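Local coordinates for protein diguanylate cyclase (PDB 3IGN) that probably makes the second messenger cyclic di-GMP from two GTP molecules through its GGDEF domain, the piece crystallised here with bound product, at residues A[64-69]-A[89-94]. Numbering follows the deposited sequence.
Sequences EVIRHT and EEFGII
With CG of Phe91 anti to its own carbonyl carbon (chi1 -59°), the ring leaves strand 90-96 pointing at helix 59-74, where Thr69, whose CG2 lies trans to the backbone N, sets that methyl over one ring face. The methyl makes a CH-pi contact, Thr69 CG2 standing 4.2 Å from the Phe91 ring centroid, 26° off the normal. One helical turn earlier, Ile66 meets the far end of the ring: its CG2 branch packs 4.0 Å from Phe91 CZ, while Ile66 O approaches the same carbon obliquely. The threonine's rotation is fixed by its hydroxyl, as Thr69 OG1 donates to Val65 O at 2.7 Å, on the opposite face of that carbonyl from Thr69 N, and also hydrogen-bonds to Tyr128 OH. A serine in place of Thr69 lacks the methyl and would probably leave that face of Phe91 without its CH-pi partner, opening a gap between helix and sheet. Phe45 and Ile47 of the neighbouring strand 40-47 touch both Thr69 and Phe91, making the contact part of the buried helix-sheet interface. Phe91 is the closing aromatic of GGEEF, the signature motif of the GGDEF domain, here plugged into the core beneath helix 59-74.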
loop_
_atom_site.group_PDB
_atom_site.type_symbol
_atom_site.label_atom_id
_atom_site.label_comp_id
_atom_site.label_asym_id
_atom_site.label_seq_id
_atom_site.Cartn_x
_atom_site.Cartn_y
_atom_site.Cartn_z
ATOM N N GLU A 64 -5.188 0.156 15.814
ATOM C CA GLU A 64 -5.680 -1.187 15.547
ATOM C C GLU A 64 -6.075 -1.314 14.086
ATOM O O GLU A 64 -5.894 -2.364 13.476
ATOM C CB GLU A 64 -6.875 -1.521 16.446
ATOM C CG GLU A 64 -6.458 -2.124 17.767
ATOM C CD GLU A 64 -5.602 -3.360 17.571
ATOM O OE1 GLU A 64 -6.150 -4.403 17.152
ATOM O OE2 GLU A 64 -4.380 -3.285 17.824
ATOM N N VAL A 65 -6.614 -0.237 13.527
ATOM C CA VAL A 65 -7.017 -0.239 12.128
ATOM C C VAL A 65 -5.764 -0.341 11.260
ATOM O O VAL A 65 -5.751 -1.055 10.261
ATOM C CB VAL A 65 -7.803 1.044 11.772
ATOM C CG1 VAL A 65 -8.096 1.083 10.281
ATOM C CG2 VAL A 65 -9.108 1.078 12.551
ATOM N N ILE A 66 -4.709 0.366 11.656
ATOM C CA ILE A 66 -3.453 0.332 10.919
ATOM C C ILE A 66 -2.838 -1.059 11.008
ATOM O O ILE A 66 -2.410 -1.620 10.001
ATOM C CB ILE A 66 -2.441 1.359 11.475
ATOM C CG1 ILE A 66 -2.849 2.770 11.050
ATOM C CG2 ILE A 66 -1.046 1.045 10.972
ATOM C CD1 ILE A 66 -2.051 3.869 11.723
ATOM N N ARG A 67 -2.797 -1.616 12.214
ATOM C CA ARG A 67 -2.221 -2.941 12.401
ATOM C C ARG A 67 -2.991 -4.002 11.628
ATOM O O ARG A 67 -2.395 -4.911 11.052
ATOM C CB ARG A 67 -2.184 -3.313 13.885
ATOM C CG ARG A 67 -0.926 -2.857 14.596
ATOM C CD ARG A 67 -0.853 -3.418 16.010
ATOM N NE ARG A 67 -1.853 -2.821 16.886
ATOM C CZ ARG A 67 -1.563 -2.085 17.952
ATOM N NH1 ARG A 67 -0.297 -1.857 18.279
ATOM N NH2 ARG A 67 -2.535 -1.568 18.688
ATOM N N HIS A 68 -4.314 -3.892 11.615
ATOM C CA HIS A 68 -5.125 -4.863 10.894
ATOM C C HIS A 68 -4.857 -4.757 9.399
ATOM O O HIS A 68 -4.783 -5.768 8.702
ATOM C CB HIS A 68 -6.612 -4.636 11.158
ATOM C CG HIS A 68 -7.496 -5.641 10.486
ATOM N ND1 HIS A 68 -7.473 -6.982 10.806
ATOM C CD2 HIS A 68 -8.408 -5.506 9.494
ATOM C CE1 HIS A 68 -8.332 -7.630 10.038
ATOM N NE2 HIS A 68 -8.913 -6.757 9.233
ATOM N N THR A 69 -4.729 -3.527 8.911
ATOM C CA THR A 69 -4.465 -3.293 7.496
ATOM C C THR A 69 -3.140 -3.947 7.107
ATOM O O THR A 69 -3.035 -4.600 6.063
ATOM C CB THR A 69 -4.391 -1.784 7.192
ATOM O OG1 THR A 69 -5.628 -1.163 7.562
ATOM C CG2 THR A 69 -4.146 -1.552 5.704
ATOM N N GLU A 89 -0.985 6.644 7.582
ATOM C CA GLU A 89 -1.965 5.642 7.192
ATOM C C GLU A 89 -1.749 5.219 5.747
ATOM O O GLU A 89 -2.646 4.667 5.118
ATOM C CB GLU A 89 -3.385 6.166 7.360
ATOM C CG GLU A 89 -3.878 7.058 6.237
ATOM C CD GLU A 89 -3.645 8.507 6.496
ATOM O OE1 GLU A 89 -2.716 8.838 7.250
ATOM O OE2 GLU A 89 -4.388 9.331 5.935
ATOM N N GLU A 90 -0.545 5.466 5.236
ATOM C CA GLU A 90 -0.180 5.113 3.857
ATOM C C GLU A 90 0.737 3.893 3.785
ATOM O O GLU A 90 1.686 3.771 4.552
ATOM C CB GLU A 90 0.542 6.277 3.164
ATOM C CG GLU A 90 -0.256 7.545 2.974
ATOM C CD GLU A 90 0.206 8.315 1.748
ATOM O OE1 GLU A 90 1.410 8.235 1.421
ATOM O OE2 GLU A 90 -0.626 9.002 1.115
ATOM N N PHE A 91 0.460 3.009 2.831
ATOM C CA PHE A 91 1.254 1.796 2.646
ATOM C C PHE A 91 1.676 1.675 1.188
ATOM O O PHE A 91 1.058 2.257 0.309
ATOM C CB PHE A 91 0.432 0.558 3.012
ATOM C CG PHE A 91 -0.065 0.548 4.426
ATOM C CD1 PHE A 91 0.574 -0.220 5.394
ATOM C CD2 PHE A 91 -1.187 1.288 4.786
ATOM C CE1 PHE A 91 0.100 -0.255 6.708
ATOM C CE2 PHE A 91 -1.666 1.260 6.093
ATOM C CZ PHE A 91 -1.023 0.487 7.054
ATOM N N GLY A 92 2.732 0.911 0.943
ATOM C CA GLY A 92 3.184 0.711 -0.420
ATOM C C GLY A 92 3.553 -0.749 -0.596
ATOM O O GLY A 92 3.906 -1.418 0.367
ATOM N N ILE A 93 3.446 -1.254 -1.819
ATOM C CA ILE A 93 3.825 -2.637 -2.094
ATOM C C ILE A 93 4.549 -2.684 -3.433
ATOM O O ILE A 93 4.112 -2.051 -4.395
ATOM C CB ILE A 93 2.609 -3.588 -2.226
ATOM C CG1 ILE A 93 1.551 -3.295 -1.163
ATOM C CG2 ILE A 93 3.069 -5.028 -2.068
ATOM C CD1 ILE A 93 0.267 -4.082 -1.386
ATOM N N ILE A 94 5.652 -3.425 -3.483
ATOM C CA ILE A 94 6.397 -3.590 -4.725
ATOM C C ILE A 94 5.940 -4.948 -5.221
ATOM O O ILE A 94 5.952 -5.924 -4.476
ATOM C CB ILE A 94 7.922 -3.642 -4.497
ATOM C CG1 ILE A 94 8.405 -2.332 -3.883
ATOM C CG2 ILE A 94 8.650 -3.886 -5.830
ATOM C CD1 ILE A 94 9.875 -2.351 -3.446
#